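Local coordinates for endonuclease NucS (PDB 2VLD), which cleaves both the 3' and 5' single-stranded ends of branched DNA structures, binds single-stranded DNA, and works as a homodimer that interacts with PCNA, at residues V73-K81 against I90-L100; I141-Y149 against V161-V171. The protein carries 2 engineered substitutions. All coordinates share one frame; numbering follows the deposited sequence.

How the interactions relate
Interactions 1 and 2 follow one another along the chain, the first closing before the second opens, and each belongs to its own domain. Their centres are 56 Å apart on opposite sides of the centre of the chain, and their nearest atoms remain about 36 Å apart, so no direct contact joins them. Interaction 1 (73-81 with 90-100) lies in the N-terminal PH-like domain, the region that binds single-stranded DNA; interaction 2 (141-149 with 161-171) lies in the C-terminal nuclease domain. Dimerisation brings the two kinds of domain together: Tyr97, in segment 90-100, packs on Gly157 of the second subunit, a residue that in sequence falls between 141-149 and 161-171.

Interaction 1 of 2, residues V73-K81 against I90-L100; sequences VNWQPPGSK and ISIRRRPYERL
Gly79 O sits over one face of the Arg94 guanidinium, 3.5 Å from NE and offset toward the rim of the group. Two further flat groups, the Gln76 amide and the Glu98 carboxylate, stand almost perpendicular, with planes 86° apart. Gln76 NE2 comes 3.3 Å from Glu98 OE1; Glu98 OE1 is hydrogen-bonded to Tyr39 OH. A bend at chi2 (108°) carries this amide across Ile92, whose CG2 is 3.6 Å from Gln76 NE2. Both segments belong to the curled antiparallel sheet of the PH-like domain, where strand 74-76 runs over the hairpin 87-92/98-104 instead of pairing with it: its axis passes 8.3 Å from that of 98-100, a spacing bridged by side chains. Leu100 accordingly reaches Asn74, CD1 to CB at 3.7 Å. Beyond Gln76 a type II turn, Pro77 to Ser80, redirects the chain, and Ser80 OG hydrogen-bonds Pro77 O across it. Pro77 CG meets Ile92 CD1 at 3.6 Å. Between the two segments, backbone pairing comes at Lys81, an antiparallel hydrogen-bonded pair with Ser91: Lys81 N bonds Ser91 O at 3.1 Å, nearly straight (171°), while Ser91 N returns a bond to Lys81 O.

Interaction 2 of 2, residues I141-Y149 against V161-V171; sequences IEEGFKPIY and VMGVDKDGNIV
Phe145 and Val171 meet on the tightly packed side of this contact, Phe145 CE1 lying 3.7 Å from Val171 CG1. The ring has Pro147 N above one face and Ile141 CG2 above the other, both toward the rim, while Val161 CG1 approaches its edge. With CG anti to the backbone N (chi1 163°), Phe145 extends inward past Gly163, which has no side chain in its path; Gly163 CA is 4.0 Å from Phe145 CE1. Pro147 CB packs on Val161 CG1 at 3.9 Å, and helix 127-136 covers this side through Ile134, Phe135 and Ala131.

The other side is looser. Lys146 and Val164 share it, but the lysine chain leads away and the side chains come no nearer than 4.2 Å, from Lys146 CB to Val164 CG1. Exposed Ile148 touches Val164 at 4.3 Å, CD1 to CB, whereas Tyr149 and Met162, a selenomethionine, run side by side with CE1 and CE 3.7 Å apart. Toward the turns, Glu142 and Asp165 point the same way, and Arg204 forms salt bridges to both, which probably offsets their like charges.

Backbone pairing is antiparallel, with Lys146 N bonding Val164 O at 2.8 Å. Met162 O then accepts two bonds, from Ile148 N at 2.8 Å and from Tyr149 N in a straighter approach (174°). Two residues facing one make a classic beta bulge, here shifting the register of the hairpin 146-154/157-164, which forms one margin of the mixed five-stranded sheet in a nuclease domain of the PD-(D/E)XK superfamily.

Interaction 1 of 2, residues V73-K81 against I90-L100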
loop_
_atom_site.group_PDB
_atom_site.type_symbol
_atom_site.label_atom_id
_atom_site.label_comp_id
_atom_site.label_asym_id
_atom_site.label_seq_id
_atom_site.Cartn_x
_atom_site.Cartn_y
_atom_site.Cartn_z
ATOM N N VAL A 73 6.742 -0.720 4.504
ATOM C CA VAL A 73 7.922 -0.853 5.295
ATOM C C VAL A 73 9.126 -0.303 4.531
ATOM O O VAL A 73 10.083 0.197 5.121
ATOM C CB VAL A 73 8.054 -2.329 5.725
ATOM C CG1 VAL A 73 9.204 -3.022 5.000
ATOM C CG2 VAL A 73 8.161 -2.406 7.221
ATOM N N ASN A 74 9.029 -0.353 3.201
ATOM C CA ASN A 74 9.997 0.199 2.277
ATOM C C ASN A 74 9.198 0.445 0.995
ATOM O O ASN A 74 8.189 -0.244 0.763
ATOM C CB ASN A 74 11.099 -0.826 2.018
ATOM C CG ASN A 74 12.197 -0.781 3.064
ATOM O OD1 ASN A 74 12.949 0.197 3.146
ATOM N ND2 ASN A 74 12.298 -1.840 3.878
ATOM N N TRP A 75 9.638 1.404 0.176
ATOM C CA TRP A 75 8.906 1.824 -0.999
ATOM C C TRP A 75 9.859 2.485 -2.035
ATOM O O TRP A 75 10.976 2.912 -1.696
ATOM C CB TRP A 75 7.784 2.811 -0.611
ATOM C CG TRP A 75 8.275 4.217 -0.336
ATOM C CD1 TRP A 75 8.437 5.244 -1.260
ATOM C CD2 TRP A 75 8.688 4.746 0.921
ATOM N NE1 TRP A 75 8.920 6.379 -0.630
ATOM C CE2 TRP A 75 9.086 6.098 0.706
ATOM C CE3 TRP A 75 8.775 4.211 2.217
ATOM C CZ2 TRP A 75 9.563 6.921 1.749
ATOM C CZ3 TRP A 75 9.250 5.034 3.278
ATOM C CH2 TRP A 75 9.636 6.379 3.029
ATOM N N GLN A 76 9.409 2.601 -3.276
ATOM C CA GLN A 76 10.229 3.277 -4.294
ATOM C C GLN A 76 9.358 4.015 -5.313
ATOM O O GLN A 76 8.369 3.454 -5.800
ATOM C CB GLN A 76 11.140 2.274 -4.997
ATOM C CG GLN A 76 12.335 2.900 -5.580
ATOM C CD GLN A 76 13.603 2.581 -4.858
ATOM O OE1 GLN A 76 14.202 1.537 -5.087
ATOM N NE2 GLN A 76 14.061 3.508 -4.020
ATOM N N PRO A 77 9.725 5.259 -5.642
ATOM C CA PRO A 77 8.860 6.173 -6.403
ATOM C C PRO A 77 8.618 5.740 -7.847
ATOM O O PRO A 77 9.338 4.883 -8.351
ATOM C CB PRO A 77 9.654 7.494 -6.403
ATOM C CG PRO A 77 11.082 7.108 -6.205
ATOM C CD PRO A 77 11.038 5.864 -5.331
ATOM N N PRO A 78 7.592 6.320 -8.512
ATOM C CA PRO A 78 7.489 6.101 -9.963
ATOM C C PRO A 78 8.815 6.426 -10.653
ATOM O O PRO A 78 9.472 7.398 -10.305
ATOM C CB PRO A 78 6.418 7.107 -10.400
ATOM C CG PRO A 78 5.591 7.327 -9.184
ATOM C CD PRO A 78 6.498 7.177 -8.002
ATOM N N GLY A 79 9.218 5.573 -11.579
ATOM C CA GLY A 79 10.404 5.826 -12.378
ATOM C C GLY A 79 11.589 4.962 -11.994
ATOM O O GLY A 79 12.695 5.147 -12.522
ATOM N N SER A 80 11.360 4.023 -11.085
ATOM C CA SER A 80 12.379 3.080 -10.649
ATOM C C SER A 80 12.241 1.825 -11.490
ATOM O O SER A 80 11.135 1.437 -11.841
ATOM C CB SER A 80 12.185 2.723 -9.167
ATOM O OG SER A 80 11.968 3.855 -8.351
ATOM N N LYS A 81 13.363 1.181 -11.791
ATOM C CA LYS A 81 13.402 0.068 -12.753
ATOM C C LYS A 81 13.417 -1.284 -12.027
ATOM O O LYS A 81 14.086 -1.434 -11.007
ATOM C CB LYS A 81 14.595 0.251 -13.713
ATOM C CG LYS A 81 14.934 -0.927 -14.638
ATOM C CD LYS A 81 13.884 -1.174 -15.721
ATOM C CE LYS A 81 14.131 -2.511 -16.419
ATOM N NZ LYS A 81 13.071 -2.827 -17.420
ATOM N N ILE A 90 14.310 -3.136 -7.189
ATOM C CA ILE A 90 13.946 -1.880 -7.801
ATOM C C ILE A 90 15.058 -0.890 -7.497
ATOM O O ILE A 90 15.373 -0.629 -6.329
ATOM C CB ILE A 90 12.489 -1.424 -7.413
ATOM C CG1 ILE A 90 12.046 -0.219 -8.240
ATOM C CG2 ILE A 90 12.365 -1.104 -5.974
ATOM C CD1 ILE A 90 10.609 -0.363 -8.845
ATOM N N SER A 91 15.699 -0.415 -8.559
ATOM C CA SER A 91 16.782 0.541 -8.444
ATOM C C SER A 91 16.353 1.862 -9.036
ATOM O O SER A 91 15.841 1.926 -10.158
ATOM C CB SER A 91 18.049 0.061 -9.168
ATOM O OG SER A 91 18.385 -1.256 -8.795
ATOM N N ILE A 92 16.554 2.917 -8.262
ATOM C CA ILE A 92 16.494 4.261 -8.782
ATOM C C ILE A 92 17.941 4.757 -8.765
ATOM O O ILE A 92 18.513 5.041 -7.722
ATOM C CB ILE A 92 15.395 5.178 -8.050
ATOM C CG1 ILE A 92 15.181 6.513 -8.783
ATOM C CG2 ILE A 92 15.689 5.408 -6.568
ATOM C CD1 ILE A 92 13.754 7.132 -8.690
ATOM N N ARG A 93 18.574 4.765 -9.924
ATOM C CA ARG A 93 19.814 5.514 -10.047
ATOM C C ARG A 93 19.478 6.857 -10.639
ATOM O O ARG A 93 20.235 7.399 -11.451
ATOM C CB ARG A 93 20.886 4.792 -10.866
ATOM C CG ARG A 93 20.397 3.807 -11.893
ATOM C CD ARG A 93 21.582 2.978 -12.258
ATOM N NE ARG A 93 21.305 1.562 -12.444
ATOM C CZ ARG A 93 22.128 0.597 -12.041
ATOM N NH1 ARG A 93 23.257 0.904 -11.407
ATOM N NH2 ARG A 93 21.820 -0.676 -12.250
ATOM N N ARG A 94 18.322 7.382 -10.231
ATOM C CA ARG A 94 17.879 8.693 -10.683
ATOM C C ARG A 94 18.401 9.802 -9.758
ATOM O O ARG A 94 17.658 10.645 -9.242
ATOM C CB ARG A 94 16.363 8.739 -10.913
ATOM C CG ARG A 94 15.905 7.977 -12.155
ATOM C CD ARG A 94 14.741 8.707 -12.831
ATOM N NE ARG A 94 14.220 7.992 -13.999
ATOM C CZ ARG A 94 13.044 8.237 -14.579
ATOM N NH1 ARG A 94 12.236 9.185 -14.111
ATOM N NH2 ARG A 94 12.670 7.520 -15.634
ATOM N N ARG A 95 19.715 9.730 -9.550
ATOM C CA ARG A 95 20.571 10.821 -9.072
ATOM C C ARG A 95 20.832 10.967 -7.570
ATOM O O ARG A 95 21.785 11.670 -7.175
ATOM C CB ARG A 95 20.355 12.156 -9.809
ATOM C CG ARG A 95 21.454 12.400 -10.841
ATOM C CD ARG A 95 22.796 11.888 -10.303
ATOM N NE ARG A 95 23.959 12.224 -11.120
ATOM C CZ ARG A 95 25.109 11.552 -11.085
ATOM N NH1 ARG A 95 25.247 10.490 -10.293
ATOM N NH2 ARG A 95 26.122 11.928 -11.851
ATOM N N PRO A 96 19.962 10.386 -6.731
ATOM C CA PRO A 96 20.554 9.540 -5.718
ATOM C C PRO A 96 20.578 8.122 -6.295
ATOM O O PRO A 96 19.920 7.864 -7.309
ATOM C CB PRO A 96 19.573 9.648 -4.541
ATOM C CG PRO A 96 18.448 10.566 -5.012
ATOM C CD PRO A 96 18.523 10.573 -6.504
ATOM N N TYR A 97 21.358 7.230 -5.695
ATOM C CA TYR A 97 21.294 5.815 -6.022
ATOM C C TYR A 97 20.526 5.127 -4.916
ATOM O O TYR A 97 20.781 5.367 -3.741
ATOM C CB TYR A 97 22.693 5.200 -6.155
ATOM C CG TYR A 97 22.692 3.683 -6.185
ATOM C CD1 TYR A 97 22.396 2.992 -7.360
ATOM C CD2 TYR A 97 22.977 2.937 -5.034
ATOM C CE1 TYR A 97 22.390 1.588 -7.399
ATOM C CE2 TYR A 97 22.960 1.531 -5.053
ATOM C CZ TYR A 97 22.667 0.864 -6.237
ATOM O OH TYR A 97 22.661 -0.519 -6.271
ATOM N N GLU A 98 19.584 4.271 -5.290
ATOM C CA GLU A 98 18.797 3.538 -4.316
ATOM C C GLU A 98 18.481 2.137 -4.791
ATOM O O GLU A 98 18.043 1.949 -5.925
ATOM C CB GLU A 98 17.493 4.268 -4.027
ATOM C CG GLU A 98 17.647 5.556 -3.237
ATOM C CD GLU A 98 16.308 6.157 -2.877
ATOM O OE1 GLU A 98 15.614 5.583 -2.011
ATOM O OE2 GLU A 98 15.950 7.200 -3.466
ATOM N N ARG A 99 18.682 1.160 -3.908
ATOM C CA ARG A 99 18.409 -0.232 -4.233
ATOM C C ARG A 99 17.503 -0.881 -3.208
ATOM O O ARG A 99 17.856 -0.986 -2.040
ATOM C CB ARG A 99 19.712 -1.039 -4.339
ATOM C CG ARG A 99 19.628 -2.198 -5.324
ATOM C CD ARG A 99 20.918 -3.004 -5.377
ATOM N NE ARG A 99 20.807 -4.176 -4.519
ATOM C CZ ARG A 99 20.721 -5.423 -4.962
ATOM N NH1 ARG A 99 20.766 -5.680 -6.259
ATOM N NH2 ARG A 99 20.603 -6.420 -4.104
ATOM N N LEU A 100 16.340 -1.330 -3.655
ATOM C CA LEU A 100 15.474 -2.088 -2.799
ATOM C C LEU A 100 15.332 -3.499 -3.337
ATOM O O LEU A 100 14.861 -3.699 -4.448
ATOM C CB LEU A 100 14.108 -1.401 -2.665
ATOM C CG LEU A 100 13.123 -1.981 -1.646
ATOM C CD1 LEU A 100 13.752 -1.981 -0.287
ATOM C CD2 LEU A 100 11.848 -1.175 -1.632
#

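Interaction 2 of 2, residues I141-Y149 against V161-V171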
loop_
_atom_site.group_PDB
_atom_site.type_symbol
_atom_site.label_atom_id
_atom_site.label_comp_id
_atom_site.label_asym_id
_atom_site.label_seq_id
_atom_site.Cartn_x
_atom_site.Cartn_y
_atom_site.Cartn_z
ATOM N N ILE A 141 -36.787 24.190 -3.512
ATOM C CA ILE A 141 -37.006 23.058 -2.649
ATOM C C ILE A 141 -38.459 23.069 -2.179
ATOM O O ILE A 141 -39.197 22.106 -2.370
ATOM C CB ILE A 141 -36.053 23.098 -1.422
ATOM C CG1 ILE A 141 -34.574 23.199 -1.851
ATOM C CG2 ILE A 141 -36.329 21.923 -0.460
ATOM C CD1 ILE A 141 -34.083 22.140 -2.805
ATOM N N GLU A 142 -38.863 24.181 -1.578
ATOM C CA GLU A 142 -40.136 24.281 -0.885
ATOM C C GLU A 142 -40.453 25.701 -0.511
ATOM O O GLU A 142 -39.563 26.530 -0.338
ATOM C CB GLU A 142 -40.077 23.509 0.419
ATOM C CG GLU A 142 -41.039 22.389 0.512
ATOM C CD GLU A 142 -41.052 21.782 1.890
ATOM O OE1 GLU A 142 -41.026 20.541 1.953
ATOM O OE2 GLU A 142 -41.074 22.522 2.902
ATOM N N GLU A 143 -41.740 25.955 -0.345
ATOM C CA GLU A 143 -42.229 27.200 0.200
ATOM C C GLU A 143 -41.805 27.300 1.674
ATOM O O GLU A 143 -42.127 26.425 2.488
ATOM C CB GLU A 143 -43.756 27.247 0.018
ATOM C CG GLU A 143 -44.514 28.204 0.911
ATOM C CD GLU A 143 -44.166 29.646 0.644
ATOM O OE1 GLU A 143 -43.843 29.985 -0.522
ATOM O OE2 GLU A 143 -44.221 30.436 1.613
ATOM N N GLY A 144 -41.054 28.348 2.001
ATOM C CA GLY A 144 -40.642 28.589 3.379
ATOM C C GLY A 144 -39.635 27.591 3.926
ATOM O O GLY A 144 -39.670 27.239 5.116
ATOM N N PHE A 145 -38.747 27.121 3.052
ATOM C CA PHE A 145 -37.607 26.335 3.474
ATOM C C PHE A 145 -36.456 27.294 3.735
ATOM O O PHE A 145 -36.181 28.170 2.925
ATOM C CB PHE A 145 -37.245 25.322 2.396
ATOM C CG PHE A 145 -35.870 24.738 2.536
ATOM C CD1 PHE A 145 -35.555 23.905 3.610
ATOM C CD2 PHE A 145 -34.893 25.003 1.582
ATOM C CE1 PHE A 145 -34.285 23.360 3.743
ATOM C CE2 PHE A 145 -33.621 24.456 1.705
ATOM C CZ PHE A 145 -33.320 23.632 2.786
ATOM N N LYS A 146 -35.808 27.148 4.884
ATOM C CA LYS A 146 -34.657 27.979 5.217
ATOM C C LYS A 146 -33.374 27.136 5.205
ATOM O O LYS A 146 -33.147 26.315 6.105
ATOM C CB LYS A 146 -34.857 28.665 6.580
ATOM C CG LYS A 146 -36.090 29.584 6.671
ATOM C CD LYS A 146 -35.819 31.008 6.173
ATOM C CE LYS A 146 -37.104 31.764 5.869
ATOM N NZ LYS A 146 -37.647 31.430 4.522
ATOM N N PRO A 147 -32.542 27.309 4.167
ATOM C CA PRO A 147 -31.264 26.597 4.201
ATOM C C PRO A 147 -30.296 27.312 5.140
ATOM O O PRO A 147 -30.224 28.531 5.135
ATOM C CB PRO A 147 -30.795 26.640 2.743
ATOM C CG PRO A 147 -31.509 27.830 2.128
ATOM C CD PRO A 147 -32.723 28.124 2.949
ATOM N N ILE A 148 -29.577 26.559 5.958
ATOM C CA ILE A 148 -28.753 27.159 6.993
ATOM C C ILE A 148 -27.278 26.827 6.839
ATOM O O ILE A 148 -26.431 27.724 6.836
ATOM C CB ILE A 148 -29.247 26.759 8.412
ATOM C CG1 ILE A 148 -30.742 27.075 8.567
ATOM C CG2 ILE A 148 -28.446 27.478 9.479
ATOM C CD1 ILE A 148 -31.327 26.706 9.920
ATOM N N TYR A 149 -26.977 25.538 6.702
ATOM C CA TYR A 149 -25.595 25.061 6.734
ATOM C C TYR A 149 -25.202 24.406 5.429
ATOM O O TYR A 149 -26.038 23.827 4.763
ATOM C CB TYR A 149 -25.403 24.044 7.860
ATOM C CG TYR A 149 -25.849 24.487 9.225
ATOM C CD1 TYR A 149 -27.059 24.051 9.749
ATOM C CD2 TYR A 149 -25.052 25.320 10.007
ATOM C CE1 TYR A 149 -27.476 24.435 11.023
ATOM C CE2 TYR A 149 -25.456 25.716 11.273
ATOM C CZ TYR A 149 -26.673 25.271 11.771
ATOM O OH TYR A 149 -27.088 25.664 13.010
ATOM N N VAL A 161 -26.470 20.269 2.217
ATOM C CA VAL A 161 -27.159 21.413 2.800
ATOM C C VAL A 161 -28.074 20.921 3.945
ATOM O O VAL A 161 -28.714 19.872 3.841
ATOM C CB VAL A 161 -28.002 22.137 1.755
ATOM C CG1 VAL A 161 -28.883 23.207 2.411
ATOM C CG2 VAL A 161 -27.110 22.760 0.693
HETATM N N MSE A 162 -28.103 21.670 5.042
HETATM C CA MSE A 162 -29.037 21.410 6.128
HETATM C C MSE A 162 -29.790 22.691 6.411
HETATM O O MSE A 162 -29.213 23.789 6.371
HETATM C CB MSE A 162 -28.324 20.912 7.381
HETATM C CG MSE A 162 -29.261 20.502 8.493
HETATM SE SE MSE A 162 -28.294 19.613 9.955
HETATM C CE MSE A 162 -28.547 20.894 11.401
ATOM N N GLY A 163 -31.084 22.541 6.662
ATOM C CA GLY A 163 -31.937 23.666 6.961
ATOM C C GLY A 163 -33.114 23.294 7.826
ATOM O O GLY A 163 -33.135 22.246 8.475
ATOM N N VAL A 164 -34.102 24.177 7.818
ATOM C CA VAL A 164 -35.296 24.010 8.610
ATOM C C VAL A 164 -36.465 24.374 7.699
ATOM O O VAL A 164 -36.355 25.312 6.893
ATOM C CB VAL A 164 -35.194 24.877 9.894
ATOM C CG1 VAL A 164 -35.943 26.211 9.763
ATOM C CG2 VAL A 164 -35.666 24.094 11.106
ATOM N N ASP A 165 -37.557 23.616 7.776
ATOM C CA ASP A 165 -38.731 23.904 6.938
ATOM C C ASP A 165 -39.741 24.840 7.617
ATOM O O ASP A 165 -39.509 25.299 8.734
ATOM C CB ASP A 165 -39.414 22.607 6.461
ATOM C CG ASP A 165 -40.087 21.833 7.591
ATOM O OD1 ASP A 165 -40.124 22.332 8.733
ATOM O OD2 ASP A 165 -40.588 20.715 7.338
ATOM N N LYS A 166 -40.847 25.105 6.916
ATOM C CA LYS A 166 -42.004 25.864 7.417
ATOM C C LYS A 166 -42.367 25.571 8.886
ATOM O O LYS A 166 -42.522 26.497 9.693
ATOM C CB LYS A 166 -43.214 25.562 6.515
ATOM C CG LYS A 166 -44.424 26.453 6.732
ATOM C CD LYS A 166 -45.670 25.939 6.003
ATOM C CE LYS A 166 -46.899 26.769 6.430
ATOM N NZ LYS A 166 -48.015 26.679 5.447
ATOM N N ASP A 167 -42.488 24.281 9.216
ATOM C CA ASP A 167 -42.947 23.818 10.534
ATOM C C ASP A 167 -41.828 23.691 11.574
ATOM O O ASP A 167 -42.057 23.191 12.680
ATOM C CB ASP A 167 -43.674 22.466 10.403
ATOM C CG ASP A 167 -44.702 22.442 9.269
ATOM O OD1 ASP A 167 -45.233 23.515 8.890
ATOM O OD2 ASP A 167 -44.982 21.333 8.762
ATOM N N GLY A 168 -40.625 24.139 11.212
ATOM C CA GLY A 168 -39.467 24.087 12.105
ATOM C C GLY A 168 -38.763 22.741 12.164
ATOM O O GLY A 168 -37.872 22.546 12.993
ATOM N N ASN A 169 -39.167 21.813 11.297
ATOM C CA ASN A 169 -38.498 20.513 11.159
ATOM C C ASN A 169 -37.121 20.669 10.530
ATOM O O ASN A 169 -36.920 21.512 9.653
ATOM C CB ASN A 169 -39.313 19.562 10.268
ATOM C CG ASN A 169 -40.673 19.228 10.840
ATOM O OD1 ASN A 169 -40.788 18.816 11.999
ATOM N ND2 ASN A 169 -41.714 19.378 10.019
ATOM N N ILE A 170 -36.183 19.836 10.955
ATOM C CA ILE A 170 -34.866 19.816 10.330
ATOM C C ILE A 170 -34.949 19.120 8.980
ATOM O O ILE A 170 -35.494 18.023 8.867
ATOM C CB ILE A 170 -33.802 19.182 11.253
ATOM C CG1 ILE A 170 -33.384 20.208 12.304
ATOM C CG2 ILE A 170 -32.595 18.714 10.454
ATOM C CD1 ILE A 170 -32.615 19.642 13.444
ATOM N N VAL A 171 -34.433 19.789 7.954
ATOM C CA VAL A 171 -34.422 19.246 6.614
ATOM C C VAL A 171 -32.991 19.008 6.185
ATOM O O VAL A 171 -32.170 19.933 6.149
ATOM C CB VAL A 171 -35.113 20.184 5.609
ATOM C CG1 VAL A 171 -34.849 19.736 4.166
ATOM C CG2 VAL A 171 -36.606 20.255 5.888
#